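Local atomic coordinates of structure-specific endonuclease subunit SLX1 (Candida glabrata, PDB entry 4XLG), a protein that probably cuts branched DNA as the catalytic subunit of the SLX1-SLX4 structure-specific endonuclease, resolving DNA structures that arise in repair and recombination. Residues B[14-19]-B[58-63]; B[67-72]-B[126-131]. The protein carries 1 engineered substitution. One frame throughout, in Å; residues are numbered along the deposited sequence.

Contact 1 (B[14-19]-B[58-63]); sequences YLLQSI and RPWEMV
Leu16 CD1 lies over one face of the Trp60 indole, a CH-pi contact 3.9 Å from the centroid of the five-membered ring. At the indole's edge, near its plane, comes the backbone carbon of Gln17, while Leu16 CB touches Trp60 CE3 at 3.5 Å. The Tyr14 ring is met by Met62: the sulfur, Met62 SD, lies obliquely 5.5 Å from the centroid of the Tyr14 ring, a Met-aromatic contact, and the bend at chi3 (-69°) lays Met62 CE against Tyr14 CB at 3.8 Å. The phenol oxygen of Tyr14 turns elsewhere, to His40 and Arg36.

Under these side chains, strands 14-18 and 60-63 run antiparallel. Gln17 and Glu61 form a hydrogen-bonded pair, with Gln17 N to Glu61 O at 2.9 Å and the return bond from Glu61 N equally short. Beyond the strand end, Ile19 N reaches Pro59 O at 3.1 Å, and Ile19 CD1 packs on the ring of Pro59, which follows a cis peptide bond.

The pairing sorts the chemistry by side. Leu16 and Met62 face helix 33-41. Gln17 and Glu61 leave from the other face as extended chains, Glu61 packing on helix 176-213, and water 1 joins their ends, giving protons to Gln17 OE1 at 2.8 Å and Glu61 OE1 at 2.7 Å. Gln17 NE2 is taken up by Arg22 O, and Glu61 OE2 accepts from Asn134 ND2. With a donor at each carboxylate oxygen, Glu61 is probably kept ionised despite its burial, and both polar ends are fixed in rotation.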
# COMPACT_ATOMS: atom_id res chain seq x y z
N TYR B 14 9.46 2.28 -6.77
CA TYR B 14 9.70 2.23 -8.22
C TYR B 14 10.97 1.53 -8.55
O TYR B 14 11.93 1.46 -7.76
CB TYR B 14 9.73 3.65 -8.83
CG TYR B 14 10.75 4.60 -8.14
CD1 TYR B 14 12.09 4.67 -8.57
CD2 TYR B 14 10.35 5.40 -7.03
CE1 TYR B 14 13.01 5.52 -7.95
CE2 TYR B 14 11.25 6.30 -6.42
CZ TYR B 14 12.60 6.32 -6.91
OH TYR B 14 13.49 7.15 -6.30
N LEU B 15 10.97 0.98 -9.77
CA LEU B 15 12.18 0.38 -10.34
C LEU B 15 12.59 1.18 -11.58
O LEU B 15 11.75 1.40 -12.49
CB LEU B 15 11.91 -1.09 -10.72
CG LEU B 15 13.06 -1.80 -11.46
CD1 LEU B 15 14.32 -1.91 -10.56
CD2 LEU B 15 12.59 -3.18 -11.99
N LEU B 16 13.83 1.66 -11.59
CA LEU B 16 14.37 2.39 -12.75
C LEU B 16 15.32 1.45 -13.46
O LEU B 16 15.99 0.66 -12.83
CB LEU B 16 15.17 3.64 -12.34
CG LEU B 16 14.49 4.62 -11.38
CD1 LEU B 16 15.51 5.82 -11.14
CD2 LEU B 16 13.11 5.07 -11.98
N GLN B 17 15.37 1.58 -14.78
CA GLN B 17 16.36 0.90 -15.58
C GLN B 17 17.02 1.95 -16.45
O GLN B 17 16.33 2.67 -17.16
CB GLN B 17 15.69 -0.17 -16.44
CG GLN B 17 16.75 -0.96 -17.33
CD GLN B 17 16.07 -2.06 -18.17
OE1 GLN B 17 14.83 -2.13 -18.27
NE2 GLN B 17 16.89 -2.90 -18.76
N SER B 18 18.34 2.05 -16.41
CA SER B 18 19.01 3.05 -17.25
C SER B 18 18.69 2.82 -18.73
O SER B 18 18.70 1.66 -19.24
CB SER B 18 20.54 2.99 -17.00
OG SER B 18 21.21 3.82 -17.97
N ILE B 19 18.41 3.90 -19.47
CA ILE B 19 18.11 3.68 -20.89
C ILE B 19 19.33 3.24 -21.68
O ILE B 19 19.27 2.30 -22.47
CB ILE B 19 17.45 4.98 -21.49
CG1 ILE B 19 16.10 5.12 -20.77
CG2 ILE B 19 17.25 4.88 -23.03
CD1 ILE B 19 15.53 6.62 -20.89
N ARG B 58 22.21 8.22 -16.57
CA ARG B 58 21.03 9.05 -16.93
C ARG B 58 20.92 9.26 -18.45
O ARG B 58 21.92 9.40 -19.17
CB ARG B 58 21.17 10.42 -16.25
CG ARG B 58 21.22 10.33 -14.74
CD ARG B 58 21.68 11.74 -14.32
NE ARG B 58 21.70 11.89 -12.89
CZ ARG B 58 22.74 11.58 -12.11
NH1 ARG B 58 23.83 11.01 -12.65
NH2 ARG B 58 22.67 11.83 -10.81
N PRO B 59 19.69 9.32 -18.97
CA PRO B 59 18.45 9.23 -18.19
C PRO B 59 18.01 7.80 -17.86
O PRO B 59 18.31 6.84 -18.63
CB PRO B 59 17.37 9.86 -19.14
CG PRO B 59 17.95 9.62 -20.55
CD PRO B 59 19.48 9.69 -20.40
N TRP B 60 17.24 7.70 -16.80
CA TRP B 60 16.62 6.47 -16.37
C TRP B 60 15.24 6.35 -16.97
O TRP B 60 14.51 7.35 -17.05
CB TRP B 60 16.47 6.48 -14.84
CG TRP B 60 17.72 6.52 -14.06
CD1 TRP B 60 18.33 7.65 -13.53
CD2 TRP B 60 18.47 5.41 -13.60
NE1 TRP B 60 19.43 7.27 -12.79
CE2 TRP B 60 19.52 5.90 -12.80
CE3 TRP B 60 18.35 4.02 -13.79
CZ2 TRP B 60 20.46 5.06 -12.17
CZ3 TRP B 60 19.27 3.17 -13.16
CH2 TRP B 60 20.32 3.69 -12.37
N GLU B 61 14.80 5.13 -17.24
CA GLU B 61 13.38 4.85 -17.54
C GLU B 61 12.71 4.28 -16.28
O GLU B 61 13.27 3.37 -15.67
CB GLU B 61 13.27 3.78 -18.69
CG GLU B 61 11.80 3.40 -19.02
CD GLU B 61 11.72 2.18 -19.94
OE1 GLU B 61 12.75 1.51 -20.19
OE2 GLU B 61 10.59 1.90 -20.43
N MET B 62 11.57 4.84 -15.84
CA MET B 62 10.87 4.19 -14.73
C MET B 62 10.07 3.04 -15.34
O MET B 62 9.11 3.28 -16.05
CB MET B 62 9.96 5.19 -13.99
CG MET B 62 9.26 4.50 -12.76
SD MET B 62 8.28 5.71 -11.82
CE MET B 62 9.60 6.71 -11.12
N VAL B 63 10.45 1.79 -15.07
CA VAL B 63 9.77 0.72 -15.78
C VAL B 63 8.58 0.13 -15.04
O VAL B 63 7.68 -0.48 -15.66
CB VAL B 63 10.78 -0.44 -16.14
CG1 VAL B 63 11.85 0.11 -17.15
CG2 VAL B 63 11.47 -1.08 -14.91
O HOH W 1 13.14 -1.19 -20.31
O HOH W 2 15.48 1.43 -19.97

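Contact 2 (B[67-72]-B[126-131])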
# COMPACT_ATOMS: atom_id res chain seq x y z
N TYR B 67 2.32 0.63 -5.96
CA TYR B 67 1.80 1.72 -5.14
C TYR B 67 0.54 1.24 -4.41
O TYR B 67 0.17 0.05 -4.50
CB TYR B 67 1.53 2.98 -6.01
CG TYR B 67 0.44 2.83 -7.06
CD1 TYR B 67 0.69 2.20 -8.29
CD2 TYR B 67 -0.85 3.37 -6.82
CE1 TYR B 67 -0.31 2.09 -9.25
CE2 TYR B 67 -1.86 3.25 -7.80
CZ TYR B 67 -1.56 2.62 -9.02
OH TYR B 67 -2.56 2.50 -9.96
N GLY B 68 -0.05 2.12 -3.62
CA GLY B 68 -1.19 1.73 -2.77
C GLY B 68 -0.77 1.51 -1.32
O GLY B 68 -1.57 0.98 -0.52
N PHE B 69 0.46 1.90 -0.95
CA PHE B 69 0.94 1.67 0.42
C PHE B 69 0.16 2.48 1.45
O PHE B 69 -0.19 3.62 1.18
CB PHE B 69 2.42 2.03 0.53
CG PHE B 69 3.30 1.02 -0.19
CD1 PHE B 69 3.59 -0.19 0.42
CD2 PHE B 69 3.75 1.26 -1.48
CE1 PHE B 69 4.36 -1.17 -0.22
CE2 PHE B 69 4.53 0.30 -2.14
CZ PHE B 69 4.85 -0.92 -1.50
N PRO B 70 -0.11 1.88 2.61
CA PRO B 70 -0.94 2.56 3.60
C PRO B 70 -0.14 3.64 4.34
O PRO B 70 -0.73 4.41 5.10
CB PRO B 70 -1.35 1.43 4.57
CG PRO B 70 -0.29 0.31 4.38
CD PRO B 70 0.06 0.43 2.88
N SER B 71 1.18 3.65 4.20
CA SER B 71 2.00 4.66 4.90
C SER B 71 3.32 4.75 4.20
O SER B 71 3.73 3.81 3.52
CB SER B 71 2.26 4.30 6.38
OG SER B 71 2.90 3.01 6.50
N ARG B 72 4.01 5.84 4.45
CA ARG B 72 5.42 5.96 3.99
C ARG B 72 6.24 4.83 4.65
O ARG B 72 7.11 4.25 4.02
CB ARG B 72 5.97 7.34 4.41
CG ARG B 72 7.48 7.56 4.15
CD ARG B 72 7.91 8.91 4.79
NE ARG B 72 9.33 8.82 5.10
CZ ARG B 72 9.83 8.61 6.31
NH1 ARG B 72 9.04 8.57 7.39
NH2 ARG B 72 11.15 8.50 6.44
N MET B 126 -2.25 -5.15 2.21
CA MET B 126 -2.33 -3.82 1.59
C MET B 126 -2.98 -3.80 0.22
O MET B 126 -3.29 -2.69 -0.27
CB MET B 126 -0.90 -3.21 1.50
CG MET B 126 -0.20 -3.18 2.88
SD MET B 126 1.55 -2.77 2.60
CE MET B 126 2.21 -3.13 4.22
N ASP B 127 -3.19 -4.99 -0.39
CA ASP B 127 -3.82 -5.06 -1.75
C ASP B 127 -3.16 -4.06 -2.70
O ASP B 127 -3.83 -3.21 -3.34
CB ASP B 127 -5.33 -4.77 -1.70
CG ASP B 127 -6.11 -5.88 -0.99
OD1 ASP B 127 -5.68 -7.07 -1.03
OD2 ASP B 127 -7.13 -5.56 -0.35
N LEU B 128 -1.83 -4.15 -2.81
CA LEU B 128 -1.04 -3.21 -3.60
C LEU B 128 -1.33 -3.33 -5.09
O LEU B 128 -1.90 -4.32 -5.56
CB LEU B 128 0.47 -3.45 -3.34
CG LEU B 128 0.81 -3.26 -1.83
CD1 LEU B 128 2.19 -3.80 -1.57
CD2 LEU B 128 0.73 -1.71 -1.49
N THR B 129 -0.90 -2.30 -5.82
CA THR B 129 -1.01 -2.34 -7.27
C THR B 129 0.38 -2.35 -7.87
O THR B 129 1.19 -1.47 -7.54
CB THR B 129 -1.81 -1.12 -7.81
OG1 THR B 129 -3.18 -1.24 -7.36
CG2 THR B 129 -1.78 -1.03 -9.38
N LEU B 130 0.64 -3.31 -8.76
CA LEU B 130 1.91 -3.36 -9.49
C LEU B 130 1.63 -2.79 -10.91
O LEU B 130 0.85 -3.38 -11.67
CB LEU B 130 2.41 -4.82 -9.56
CG LEU B 130 3.51 -5.09 -10.60
CD1 LEU B 130 4.76 -4.23 -10.31
CD2 LEU B 130 3.79 -6.61 -10.55
N HIS B 131 2.27 -1.68 -11.25
CA HIS B 131 2.00 -1.02 -12.53
C HIS B 131 3.26 -1.03 -13.39
O HIS B 131 4.32 -0.56 -12.91
CB HIS B 131 1.60 0.45 -12.32
CG HIS B 131 1.31 1.14 -13.63
ND1 HIS B 131 0.09 1.04 -14.27
CD2 HIS B 131 2.13 1.84 -14.47
CE1 HIS B 131 0.15 1.67 -15.43
NE2 HIS B 131 1.37 2.18 -15.57
O HOH W 3 -3.55 -0.37 -1.73
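The antiparallel pairing of strands 60-67 and 129-132 ends at Tyr67 and Thr129, just where the chain turns off toward helix 72-84. These two residues make a hydrogen-bonded pair: Thr129 N gives to Tyr67 O at 2.9 Å in an almost straight bond (177°), and Tyr67 N gives back to Thr129 O. Their side chains point the same way. Tyr67 CG sits between its own backbone N and carbonyl carbon (chi1 65°), which lays the phenol ring alongside Thr129, whose CB stands over one ring face at 4.0 Å from the centroid. Thr129 CG2 is close to the rim at Tyr67 CE1, 3.5 Å away, and His131 CB approaches the edge in plane. Phe10 meets the same ring from beyond the two segments.

Past the pair, Gly68 has a positive phi (101°), which a residue without a side chain takes easily. The chain then presents Phe69 to Leu128. Leu128 CD2 sits over the centre of the Phe69 ring, 3.8 Å from its centroid, with CD1 nearer the rim at Phe69 CE1 (3.7 Å). Met126, extended beyond CG, lays its SD against both Phe69 and Pro70; the sulfur approaches the Phe69 ring obliquely, a Met-aromatic contact, and touches Pro70 CD at 3.5 Å. Pro70 also packs on an aromatic side chain of another protein chain, and Ser71 caps helix 72-84 through Ala74 N.

Water 3 can donate to Gly68 O (2.7 Å) and Met126 O (2.8 Å), though more acceptors surround it than it has protons. The direct polar links are thus the two backbone bonds of the Tyr67-Thr129 pair; past them the carbonyls of Gly68 and Met126 meet through water, and the rest is apolar, methyl groups and sulfur against aromatic rings.

Strand 60-67 connects the two contacts: contact 1 pairs its first half with strand 12-18 on one side, contact 2 its last residue with strand 129-132 on the other. Their centres are about 20 Å apart, and their segments do not touch beyond adjoining in sequence. Between them backbone bonds continue along the same side as contact 2, Ile65 with His131 and, just past the end of 129-132, Val63 with Phe133. Helix 176-213 serves both, reaching Glu61 in contact 1 and Leu193 against Tyr67 in contact 2. Both belong to the sheet of the GIY-YIG nuclease domain; the zinc ions sit in the C-terminal part, on Cys219, Cys242 and their fellow ligands.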